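Long-range contacts in beta-galactosidase (Bacteroides thetaiotaomicron, PDB 5MUI), which probably removes beta-L-arabinofuranose from the plant pectin rhamnogalacturonan II as a glycoside hydrolase, and binds a complex glycan in its pocket: residues 271-276 / 332-337; 203-208 / 224-229; 354-359 / 372-377; 267-272 / 290-295. All coordinates share one frame; numbering follows the deposited sequence.

Interaction 1: residues 271-276 / 332-337; sequences TGDAHI and AHKSYV. With FUB (beta-L-arabinofuranose), chain B; RAM (alpha-L-rhamnopyranose), chain C.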
# COMPACT_ATOMS: atom_id res chain seq x y z
N THR A 271 10.21 5.44 4.31
CA THR A 271 9.85 4.05 4.58
C THR A 271 8.32 3.98 4.63
O THR A 271 7.67 4.74 5.41
CB THR A 271 10.47 3.60 5.91
OG1 THR A 271 11.89 3.89 5.89
CG2 THR A 271 10.25 2.13 6.16
N GLY A 272 7.73 3.11 3.80
CA GLY A 272 6.29 3.14 3.62
C GLY A 272 5.58 1.93 3.09
O GLY A 272 6.17 0.88 2.78
N ASP A 273 4.26 2.11 2.98
CA ASP A 273 3.28 1.13 2.45
C ASP A 273 3.54 -0.29 2.98
O ASP A 273 3.81 -1.23 2.20
CB ASP A 273 3.21 1.17 0.90
CG ASP A 273 2.57 2.48 0.36
OD1 ASP A 273 2.62 3.52 1.04
OD2 ASP A 273 2.03 2.48 -0.77
N ALA A 274 3.45 -0.42 4.31
CA ALA A 274 3.62 -1.71 4.99
C ALA A 274 2.47 -2.67 4.60
O ALA A 274 1.31 -2.24 4.50
CB ALA A 274 3.65 -1.52 6.50
N HIS A 275 2.84 -3.92 4.28
CA HIS A 275 1.94 -5.00 3.84
C HIS A 275 2.41 -6.25 4.58
O HIS A 275 3.50 -6.74 4.31
CB HIS A 275 2.06 -5.17 2.29
CG HIS A 275 1.54 -6.47 1.75
ND1 HIS A 275 0.27 -6.94 2.02
CD2 HIS A 275 2.11 -7.36 0.90
CE1 HIS A 275 0.09 -8.09 1.39
NE2 HIS A 275 1.20 -8.37 0.71
N ILE A 276 1.60 -6.78 5.51
CA ILE A 276 2.02 -7.81 6.47
C ILE A 276 1.32 -9.13 6.22
O ILE A 276 0.07 -9.18 6.07
CB ILE A 276 1.79 -7.35 7.92
CG1 ILE A 276 2.67 -6.12 8.20
CG2 ILE A 276 2.15 -8.46 8.91
CD1 ILE A 276 2.44 -5.44 9.51
N ALA A 332 10.70 1.45 -8.74
CA ALA A 332 10.06 0.13 -8.74
C ALA A 332 9.72 -0.19 -7.28
O ALA A 332 10.58 -0.63 -6.51
CB ALA A 332 10.97 -0.92 -9.35
N HIS A 333 8.47 0.09 -6.92
CA HIS A 333 8.11 0.34 -5.54
C HIS A 333 6.65 0.17 -5.20
O HIS A 333 5.79 0.32 -6.06
CB HIS A 333 8.64 1.73 -5.11
CG HIS A 333 7.88 2.90 -5.65
ND1 HIS A 333 7.12 2.86 -6.81
CD2 HIS A 333 7.77 4.18 -5.18
CE1 HIS A 333 6.57 4.05 -7.01
NE2 HIS A 333 6.96 4.88 -6.05
N LYS A 334 6.40 -0.12 -3.92
CA LYS A 334 5.10 -0.40 -3.33
C LYS A 334 4.72 -1.87 -3.61
O LYS A 334 5.07 -2.40 -4.67
CB LYS A 334 4.04 0.62 -3.76
CG LYS A 334 4.53 2.05 -3.51
CD LYS A 334 3.48 3.06 -3.88
CE LYS A 334 4.01 4.47 -3.76
NZ LYS A 334 2.94 5.46 -4.03
N SER A 335 4.12 -2.56 -2.65
CA SER A 335 4.01 -4.04 -2.71
C SER A 335 2.62 -4.57 -2.39
O SER A 335 1.94 -4.11 -1.45
CB SER A 335 4.96 -4.73 -1.71
OG SER A 335 6.34 -4.53 -1.96
N TYR A 336 2.19 -5.56 -3.16
CA TYR A 336 1.19 -6.51 -2.69
C TYR A 336 1.64 -7.88 -3.20
O TYR A 336 1.94 -8.00 -4.39
CB TYR A 336 -0.23 -6.18 -3.16
CG TYR A 336 -1.24 -6.62 -2.16
CD1 TYR A 336 -1.66 -7.93 -2.10
CD2 TYR A 336 -1.69 -5.74 -1.17
CE1 TYR A 336 -2.55 -8.36 -1.12
CE2 TYR A 336 -2.58 -6.16 -0.19
CZ TYR A 336 -3.01 -7.46 -0.17
OH TYR A 336 -3.90 -7.86 0.79
N VAL A 337 1.69 -8.88 -2.33
CA VAL A 337 2.28 -10.19 -2.67
C VAL A 337 1.27 -11.35 -2.46
O VAL A 337 0.67 -11.48 -1.37
CB VAL A 337 3.58 -10.44 -1.88
CG1 VAL A 337 4.31 -11.68 -2.40
CG2 VAL A 337 4.52 -9.24 -2.00
O5 FUB B . 1.55 4.77 -1.78
C5 FUB B . 0.84 5.96 -1.37
C4 FUB B . 1.66 7.02 -0.63
O4 FUB B . 2.12 8.06 -1.53
C3 FUB B . 2.91 6.56 0.10
O3 FUB B . 2.59 6.00 1.38
C2 FUB B . 3.71 7.87 0.19
O2 FUB B . 5.12 7.67 0.38
C1 FUB B . 3.36 8.64 -1.09
C1 RAM C . 5.83 10.26 -2.75
C2 RAM C . 4.60 9.42 -3.15
C3 RAM C . 4.81 8.82 -4.53
C4 RAM C . 6.09 7.95 -4.54
C5 RAM C . 7.29 8.77 -4.01
C6 RAM C . 8.53 7.90 -3.79
O2 RAM C . 4.35 8.52 -2.15
O3 RAM C . 3.63 8.05 -4.85
O4 RAM C . 6.33 7.42 -5.86
O5 RAM C . 7.01 9.43 -2.77
O HOH W 1 1.80 -2.05 0.30

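Interaction 2: residues 203-208 / 224-229; sequences LTQYKS and MFYNAG. With 8PK (4-O-[(1R)-1-hydroxyethyl]-2-O-methyl-alpha-L-fucopyranose), chain D; FUB (beta-L-arabinofuranose), chain B.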
# COMPACT_ATOMS: atom_id res chain seq x y z
N LEU A 203 2.98 16.12 9.98
CA LEU A 203 2.90 16.82 8.68
C LEU A 203 1.74 16.34 7.78
O LEU A 203 1.06 17.15 7.15
CB LEU A 203 4.23 16.67 7.92
CG LEU A 203 5.44 17.26 8.63
CD1 LEU A 203 6.72 16.80 7.96
CD2 LEU A 203 5.35 18.78 8.67
N THR A 204 1.57 15.03 7.68
CA THR A 204 0.51 14.43 6.87
C THR A 204 0.54 12.92 7.10
O THR A 204 1.56 12.37 7.55
CB THR A 204 0.63 14.78 5.36
OG1 THR A 204 -0.41 14.12 4.62
CG2 THR A 204 1.98 14.35 4.83
N GLN A 205 -0.60 12.26 6.87
CA GLN A 205 -0.68 10.80 6.94
C GLN A 205 -0.75 10.27 5.52
O GLN A 205 -1.10 11.03 4.60
CB GLN A 205 -1.87 10.35 7.82
CG GLN A 205 -1.64 10.65 9.31
CD GLN A 205 -2.87 10.92 10.16
OE1 GLN A 205 -2.80 10.79 11.40
NE2 GLN A 205 -3.99 11.27 9.54
N TYR A 206 -0.37 9.00 5.33
CA TYR A 206 -0.38 8.36 4.03
C TYR A 206 -1.12 7.03 4.07
O TYR A 206 -2.23 6.98 4.60
CB TYR A 206 1.04 8.23 3.49
CG TYR A 206 1.73 9.51 3.13
CD1 TYR A 206 1.36 10.25 1.98
CD2 TYR A 206 2.80 9.99 3.91
CE1 TYR A 206 2.03 11.43 1.64
CE2 TYR A 206 3.46 11.16 3.58
CZ TYR A 206 3.08 11.87 2.46
OH TYR A 206 3.82 13.01 2.19
N LYS A 207 -0.58 5.96 3.48
CA LYS A 207 -1.26 4.66 3.42
C LYS A 207 -1.50 4.02 4.79
O LYS A 207 -0.64 4.11 5.68
CB LYS A 207 -0.48 3.66 2.52
CG LYS A 207 -1.13 2.28 2.53
CD LYS A 207 -0.59 1.31 1.53
CE LYS A 207 -1.40 0.01 1.64
NZ LYS A 207 -0.92 -0.88 0.56
N SER A 208 -2.66 3.37 4.95
CA SER A 208 -2.98 2.57 6.13
C SER A 208 -3.54 1.22 5.72
O SER A 208 -4.15 1.10 4.65
CB SER A 208 -4.03 3.26 7.01
OG SER A 208 -5.16 3.67 6.24
N MET A 224 -3.92 -1.33 13.08
CA MET A 224 -3.56 -0.56 11.88
C MET A 224 -2.05 -0.28 11.81
O MET A 224 -1.48 0.22 12.77
CB MET A 224 -4.32 0.78 11.86
CG MET A 224 -4.09 1.67 10.61
SD MET A 224 -4.70 3.38 10.89
CE MET A 224 -6.47 3.08 10.90
N PHE A 225 -1.44 -0.61 10.66
CA PHE A 225 -0.12 -0.15 10.28
C PHE A 225 -0.29 0.98 9.28
O PHE A 225 -1.04 0.83 8.28
CB PHE A 225 0.72 -1.28 9.66
CG PHE A 225 1.38 -2.16 10.68
CD1 PHE A 225 0.64 -3.11 11.38
CD2 PHE A 225 2.73 -1.98 11.00
CE1 PHE A 225 1.26 -3.90 12.35
CE2 PHE A 225 3.36 -2.79 11.95
CZ PHE A 225 2.61 -3.74 12.63
N TYR A 226 0.37 2.11 9.54
CA TYR A 226 0.27 3.27 8.61
C TYR A 226 1.55 4.06 8.57
O TYR A 226 2.33 4.02 9.53
CB TYR A 226 -0.92 4.21 8.93
CG TYR A 226 -0.89 5.00 10.24
CD1 TYR A 226 -1.02 4.35 11.48
CD2 TYR A 226 -0.83 6.40 10.24
CE1 TYR A 226 -1.07 5.08 12.68
CE2 TYR A 226 -0.90 7.15 11.42
CZ TYR A 226 -1.00 6.49 12.65
OH TYR A 226 -1.05 7.24 13.83
N ASN A 227 1.81 4.71 7.44
CA ASN A 227 3.01 5.59 7.37
C ASN A 227 2.58 7.04 7.32
O ASN A 227 1.45 7.33 6.93
CB ASN A 227 4.01 5.17 6.27
CG ASN A 227 3.42 5.22 4.85
OD1 ASN A 227 2.54 4.43 4.51
ND2 ASN A 227 3.98 6.10 4.01
N ALA A 228 3.47 7.93 7.74
CA ALA A 228 3.19 9.34 7.88
C ALA A 228 4.48 10.13 7.86
O ALA A 228 5.55 9.54 8.01
CB ALA A 228 2.45 9.59 9.19
N GLY A 229 4.35 11.45 7.69
CA GLY A 229 5.49 12.38 7.64
C GLY A 229 5.62 13.26 8.89
O GLY A 229 4.60 13.67 9.49
O9 8PK D . 3.47 20.01 3.23
C8 8PK D . 3.39 18.64 3.59
C10 8PK D . 1.94 18.28 3.90
O4 8PK D . 3.92 17.81 2.54
C4 8PK D . 5.30 18.05 2.18
C5 8PK D . 5.47 17.77 0.69
C6 8PK D . 4.39 18.49 -0.11
O5 8PK D . 5.38 16.36 0.39
C3 8PK D . 6.26 17.18 3.00
O3 8PK D . 6.10 17.42 4.40
C2 8PK D . 6.02 15.71 2.67
O2 8PK D . 6.89 14.84 3.45
C7 8PK D . 6.27 14.27 4.61
C1 8PK D . 6.22 15.49 1.15
O5 FUB B . 1.55 4.77 -1.78
C5 FUB B . 0.84 5.96 -1.37
C4 FUB B . 1.66 7.02 -0.63
O4 FUB B . 2.12 8.06 -1.53
C3 FUB B . 2.91 6.56 0.10
O3 FUB B . 2.59 6.00 1.38
C2 FUB B . 3.71 7.87 0.19
O2 FUB B . 5.12 7.67 0.38
C1 FUB B . 3.36 8.64 -1.09

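Interaction 3: residues 354-359 / 372-377; sequences AEQRGI and VRFPKP. With RAM (alpha-L-rhamnopyranose), chain C.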
# COMPACT_ATOMS: atom_id res chain seq x y z
N ALA A 354 10.19 9.35 -17.92
CA ALA A 354 9.10 10.26 -18.32
C ALA A 354 8.01 10.49 -17.23
O ALA A 354 7.08 11.29 -17.41
CB ALA A 354 8.44 9.73 -19.59
N GLU A 355 8.15 9.80 -16.10
CA GLU A 355 7.20 9.86 -14.98
C GLU A 355 5.82 9.27 -15.30
O GLU A 355 4.86 9.51 -14.56
CB GLU A 355 7.14 11.27 -14.35
CG GLU A 355 8.51 11.73 -13.84
CD GLU A 355 8.39 12.78 -12.74
OE1 GLU A 355 8.85 12.52 -11.61
OE2 GLU A 355 7.80 13.86 -13.01
N GLN A 356 5.77 8.39 -16.31
CA GLN A 356 4.58 7.56 -16.56
C GLN A 356 4.52 6.54 -15.42
O GLN A 356 5.56 6.06 -14.95
CB GLN A 356 4.62 6.87 -17.92
CG GLN A 356 4.78 7.82 -19.12
CD GLN A 356 4.97 7.10 -20.45
OE1 GLN A 356 5.86 6.29 -20.60
NE2 GLN A 356 4.12 7.41 -21.40
N ARG A 357 3.31 6.26 -14.94
CA ARG A 357 3.10 5.48 -13.70
C ARG A 357 1.95 4.48 -13.84
O ARG A 357 0.83 4.86 -14.20
CB ARG A 357 2.79 6.44 -12.55
CG ARG A 357 2.64 5.80 -11.16
CD ARG A 357 2.42 6.85 -10.05
NE ARG A 357 3.60 7.66 -9.73
CZ ARG A 357 4.35 7.57 -8.64
NH1 ARG A 357 4.09 6.68 -7.68
NH2 ARG A 357 5.39 8.40 -8.48
N GLY A 358 2.24 3.22 -13.52
CA GLY A 358 1.28 2.10 -13.59
C GLY A 358 1.62 0.96 -12.66
O GLY A 358 2.55 1.10 -11.86
N ILE A 359 0.86 -0.16 -12.74
CA ILE A 359 1.06 -1.35 -11.89
C ILE A 359 1.63 -2.49 -12.71
O ILE A 359 1.11 -2.79 -13.80
CB ILE A 359 -0.23 -1.77 -11.17
CG1 ILE A 359 -0.64 -0.64 -10.20
CG2 ILE A 359 -0.06 -3.12 -10.43
CD1 ILE A 359 -2.05 -0.64 -9.63
N VAL A 372 0.62 -5.36 -22.45
CA VAL A 372 0.27 -3.97 -22.06
C VAL A 372 1.51 -3.07 -22.18
O VAL A 372 2.60 -3.51 -21.84
CB VAL A 372 -0.24 -3.93 -20.61
CG1 VAL A 372 -0.57 -2.52 -20.18
CG2 VAL A 372 -1.40 -4.91 -20.41
N ARG A 373 1.34 -1.86 -22.70
CA ARG A 373 2.42 -0.90 -22.84
C ARG A 373 1.93 0.44 -22.29
O ARG A 373 0.73 0.70 -22.32
CB ARG A 373 2.82 -0.70 -24.33
CG ARG A 373 3.45 -1.91 -25.04
CD ARG A 373 4.80 -2.30 -24.47
NE ARG A 373 5.34 -3.48 -25.15
CZ ARG A 373 5.08 -4.76 -24.84
NH1 ARG A 373 4.29 -5.09 -23.82
NH2 ARG A 373 5.63 -5.73 -25.58
N PHE A 374 2.86 1.29 -21.82
CA PHE A 374 2.59 2.72 -21.58
C PHE A 374 2.34 3.37 -22.97
O PHE A 374 2.84 2.88 -23.98
CB PHE A 374 3.79 3.43 -20.91
CG PHE A 374 3.90 3.23 -19.39
CD1 PHE A 374 2.80 3.42 -18.56
CD2 PHE A 374 5.15 2.97 -18.79
CE1 PHE A 374 2.90 3.28 -17.17
CE2 PHE A 374 5.27 2.83 -17.41
CZ PHE A 374 4.14 2.98 -16.60
N PRO A 375 1.58 4.48 -23.02
CA PRO A 375 1.53 5.29 -24.26
C PRO A 375 2.91 5.87 -24.61
O PRO A 375 3.81 5.89 -23.77
CB PRO A 375 0.58 6.45 -23.90
CG PRO A 375 -0.05 6.10 -22.59
CD PRO A 375 0.83 5.10 -21.90
N LYS A 376 3.08 6.36 -25.84
CA LYS A 376 4.29 7.10 -26.17
C LYS A 376 4.46 8.29 -25.21
O LYS A 376 3.50 9.02 -24.92
CB LYS A 376 4.23 7.60 -27.64
CG LYS A 376 5.56 8.16 -28.15
CD LYS A 376 5.52 8.39 -29.66
CE LYS A 376 6.70 9.25 -30.13
NZ LYS A 376 6.46 9.95 -31.43
N PRO A 377 5.68 8.48 -24.65
CA PRO A 377 5.86 9.65 -23.76
C PRO A 377 5.82 10.99 -24.52
O PRO A 377 6.12 11.03 -25.72
CB PRO A 377 7.24 9.43 -23.13
CG PRO A 377 7.88 8.32 -23.88
CD PRO A 377 6.92 7.70 -24.84
C1 RAM C . 5.83 10.26 -2.75
C2 RAM C . 4.60 9.42 -3.15
C3 RAM C . 4.81 8.82 -4.53
C4 RAM C . 6.09 7.95 -4.54
C5 RAM C . 7.29 8.77 -4.01
C6 RAM C . 8.53 7.90 -3.79
O2 RAM C . 4.35 8.52 -2.15
O3 RAM C . 3.63 8.05 -4.85
O4 RAM C . 6.33 7.42 -5.86
O5 RAM C . 7.01 9.43 -2.77

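Interaction 4: residues 267-272 / 290-295; sequences DGTITG and AFEPSR. With GAL (beta-D-galactopyranose), chain E.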
# COMPACT_ATOMS: atom_id res chain seq x y z
N ASP A 267 18.31 12.01 5.95
CA ASP A 267 17.53 13.15 5.54
C ASP A 267 16.59 12.91 4.35
O ASP A 267 17.04 12.68 3.24
CB ASP A 267 18.40 14.35 5.21
CG ASP A 267 17.58 15.63 5.04
OD1 ASP A 267 16.64 15.84 5.85
OD2 ASP A 267 17.88 16.41 4.12
N GLY A 268 15.28 13.03 4.59
CA GLY A 268 14.26 12.85 3.55
C GLY A 268 14.00 11.41 3.12
O GLY A 268 13.29 11.21 2.12
N THR A 269 14.54 10.41 3.83
CA THR A 269 14.29 8.99 3.50
C THR A 269 12.85 8.61 3.81
O THR A 269 12.28 9.06 4.82
CB THR A 269 15.26 8.06 4.25
OG1 THR A 269 16.60 8.35 3.85
CG2 THR A 269 15.02 6.62 3.92
N ILE A 270 12.26 7.83 2.90
CA ILE A 270 10.87 7.35 2.99
C ILE A 270 10.90 5.84 3.26
O ILE A 270 11.57 5.08 2.55
CB ILE A 270 10.08 7.62 1.68
CG1 ILE A 270 9.85 9.14 1.50
CG2 ILE A 270 8.76 6.81 1.66
CD1 ILE A 270 9.38 9.58 0.13
N THR A 271 10.21 5.44 4.31
CA THR A 271 9.85 4.05 4.58
C THR A 271 8.32 3.98 4.63
O THR A 271 7.67 4.74 5.41
CB THR A 271 10.47 3.60 5.91
OG1 THR A 271 11.89 3.89 5.89
CG2 THR A 271 10.25 2.13 6.16
N GLY A 272 7.73 3.11 3.80
CA GLY A 272 6.29 3.14 3.62
C GLY A 272 5.58 1.93 3.09
O GLY A 272 6.17 0.88 2.78
N ALA A 290 12.41 4.87 -0.37
CA ALA A 290 12.90 5.75 -1.39
C ALA A 290 13.89 6.76 -0.78
O ALA A 290 13.76 7.12 0.40
CB ALA A 290 11.77 6.47 -2.07
N PHE A 291 14.86 7.20 -1.61
CA PHE A 291 15.86 8.24 -1.19
C PHE A 291 16.71 7.77 -0.02
O PHE A 291 17.03 8.54 0.90
CB PHE A 291 15.17 9.60 -0.92
CG PHE A 291 14.21 9.98 -1.98
CD1 PHE A 291 14.64 10.09 -3.30
CD2 PHE A 291 12.87 10.14 -1.70
CE1 PHE A 291 13.74 10.39 -4.32
CE2 PHE A 291 11.96 10.44 -2.70
CZ PHE A 291 12.39 10.57 -4.02
N GLU A 292 17.04 6.49 -0.06
CA GLU A 292 17.91 5.85 0.92
C GLU A 292 19.36 5.97 0.39
O GLU A 292 19.67 5.49 -0.71
CB GLU A 292 17.49 4.40 1.11
CG GLU A 292 18.51 3.46 1.75
CD GLU A 292 18.90 3.83 3.17
OE1 GLU A 292 18.00 4.07 4.02
OE2 GLU A 292 20.14 3.85 3.44
N PRO A 293 20.26 6.63 1.16
CA PRO A 293 21.58 6.91 0.56
C PRO A 293 22.45 5.68 0.26
O PRO A 293 23.35 5.77 -0.56
CB PRO A 293 22.26 7.83 1.61
CG PRO A 293 21.40 7.80 2.83
CD PRO A 293 20.01 7.45 2.36
N SER A 294 22.19 4.55 0.91
CA SER A 294 22.96 3.33 0.66
C SER A 294 22.58 2.56 -0.62
O SER A 294 23.17 1.51 -0.87
CB SER A 294 22.82 2.39 1.87
OG SER A 294 21.50 1.85 1.95
N ARG A 295 21.61 3.05 -1.41
CA ARG A 295 21.24 2.46 -2.70
C ARG A 295 21.46 3.47 -3.83
O ARG A 295 21.12 4.63 -3.66
CB ARG A 295 19.76 2.09 -2.69
CG ARG A 295 19.46 0.66 -2.33
CD ARG A 295 19.62 0.41 -0.87
NE ARG A 295 18.91 -0.80 -0.44
CZ ARG A 295 18.79 -1.15 0.84
NH1 ARG A 295 19.33 -0.40 1.81
NH2 ARG A 295 18.10 -2.23 1.16
C1 GAL E . 9.28 16.33 -0.79
C2 GAL E . 8.20 15.32 -0.35
C3 GAL E . 8.77 13.90 -0.34
C4 GAL E . 9.43 13.58 -1.68
C5 GAL E . 10.52 14.62 -1.89
C6 GAL E . 11.39 14.33 -3.11
O2 GAL E . 7.58 15.73 0.77
O3 GAL E . 7.70 12.97 -0.07
O4 GAL E . 8.56 13.63 -2.74
O5 GAL E . 9.89 15.91 -2.00
O6 GAL E . 11.93 15.57 -3.56

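Interaction 1: residues 271-276 / 332-337
His275 and Tyr336 form the tight part of this contact. Their rings stack face to face, with centroids 4.0 Å apart and planes at 30°. The imidazole is not laid squarely over the phenol: its CE1 comes down over the ring centre and lies 3.5 Å from Tyr336 CZ. His275 holds CG anti to its backbone N (chi1 162°), which sends the imidazole across to the other strand. There His275 NE2 comes 3.1 Å from Val337 N. Without the Tyr336 ring, as with an alanine here, the His275 imidazole would probably lose its stacking partner and be freer to turn.

The other end is looser, with sugar between the side chains. Asp273 OD2 reaches only the aliphatic part of Lys334, 3.5 Å from its CD, and the charged ends stay apart. Arabinofuranose bridges them. Its O5 donates to Asp273 OD2 at 2.5 Å and accepts from Lys334 NZ at 2.7 Å, while its O3 donates to Asp273 OD1. Lys334 NZ also donates to rhamnose O3 and pairs with Asp61. His333 NE2 meets rhamnose O4 at 2.6 Å on an almost straight line. Between the two ends, a water lies within bonding distance of both Asp273 O and Ser335 O.

Segments 271-276 and 332-337 run nearly parallel, 15° apart, on strands 270-279 and 331-340. These are edge strands of two successive four-stranded sheets, in what the topology shows to be a five-bladed beta-propeller. Strand 282-290 packs on both segments through Phe286 and Phe288, and strand 343-351 backs Val337.

Interaction 2: residues 203-208 / 224-229
Strands 204-208 and 224-229 run antiparallel, with Gln205-Ala228 and Ser208-Tyr226 as non-hydrogen-bonded pairs and a beta bulge between them that shifts the register by one. Gly229 N donates to Thr204 O, Tyr206 N to Asn227 O, and Asn227 N to Lys207 O.

The Asn227 amide plane is turned 18° from that of the Tyr206 ring. Asn227 CG lies between the backbone N and the carbonyl carbon (chi1 61°), which brings ND2 to 3.7 Å from Tyr206 CB. Asn227 ND2 donates to arabinofuranose O3 at 3.0 Å and 163°. Arabinofuranose C2 sits over one face of the Tyr206 ring, 3.8 Å from CD1. The methylated fucose derivative comes to the ring's edge with its methyl C7. That methyl also lies 3.7 Å from Gly229 CA, where a beta carbon would clash with it. With an alanine at Tyr206 the ring is gone; arabinofuranose C2 would probably lose its packing surface, and the methyl C7 would keep little beside Gly229.

Across the hairpin, Ser208 CB packs on Tyr226 CB at 3.8 Å, and Tyr226 OH bonds Glu201. The ring face receives arabinofuranose at C2 and the Asn227 amide bonds its O3, which is consistent with sugar recognition.

Interaction 3: residues 354-359 / 372-377
Gln356 lies over Phe374 and meets it at two places, with its CB over the ring and its OE1 beside Phe374 CB. Gln356 CB stands 3.8 Å above the ring centroid, only 4° off the ring normal, a CH-pi contact. With CG beside the backbone N (chi1 -57°) and an extended chain, the glutamine slides past the aromatic ring in the opposite direction. Its amide then reaches the backbone beyond. NE2 donates to Pro375 O at 2.8 Å and 161°, coming from above the carbonyl plane. OE1 rests 3.5 Å from Phe374 CB and accepts a hydrogen bond from Asn352 ND2, so both ends of the amide are held.

The ring edge of Phe374 points at the chain after Gln356, with CZ 3.6 Å from Gly358 N. A beta carbon at Gly358 would crowd CE1. Farther along, Ala354 CB meets Pro377 CB at 3.7 Å at the protein surface.

Segment 354-359 leads into strand 357-363, in the last sheet of the five-bladed propeller. The N-terminal strand 45-51 completes that sheet, the "velcro" closure of the ring. The tail 372-377 folds back over this closure, and Phe374 also touches Pro53 from the loop after strand 45-51.

Arg357 turns away from the tail and toward the glycan. Its NH1 and NH2 each donate to rhamnose O4, which lies at the edge of the guanidinium, 3.0 Å from NH2. Asp61 forms a salt bridge with NH1 and probably helps to set the group's direction.

Interaction 4: residues 267-272 / 290-295
Ile270 O is gripped by two donors. Ala290 N donates to Ile270 O at 3.0 Å across the contact, and Ser289 OG adds a second bond. Ile270 N returns the backbone bond to Ala290 O at 173°, so the two residues form an antiparallel hydrogen-bonded pair. Their side chains share one face of the sheet, with the CB atoms 4.3 Å apart.

Thr269 OG1 donates to Phe291 O at 3.0 Å, from above the carbonyl plane, and Thr269 CG2 packs toward Glu292 OE1. Ile270 and Phe291 lie side by side and point the same way. Ile270 CD1 meets the edge of the Phe291 ring, 3.9 Å from CE2. Together they offer galactose an apolar wall: Ile270 CD1 is 3.8 Å from its O3, and Phe291 CE2 is 4.0 Å from its C6.

After Phe291 the chain makes a type I turn, Glu292 to Arg295. Ser294 OG donates to Glu292 OE2, and Arg295 forms a salt bridge with Asp319. The contact closes the open end of the hairpin of strands 270-279 and 282-290. Ala290 packs on Ala299 of strand 299-306, while the backbones of Thr269 and Thr271 bond Gln240 of strand 238-247 in the preceding sheet.

In the fold
The bound glycan ties the four contacts together. Arabinofuranose is shared by interactions 1 and 2, which meet directly: Asp273 N lies 3.3 Å from Asn227 OD1, a weak hydrogen bond, and Ile276 CD1 packs on Phe225 CE1 at 3.4 Å. Rhamnose is shared by interactions 1 and 3, where His333 CE1 is 3.7 Å from Arg357 NH1. Interactions 1 and 4 have Thr271 and Gly272 of strand 270-279 in common. Interaction 4 lines the pocket beside galactose, and its Gly272 CA is 3.8 Å from Asn227 CG of interaction 2. Interaction 3 lies farthest from the centre of the chain, about 20 Å between centres, and about 27 Å from the centre of interaction 2.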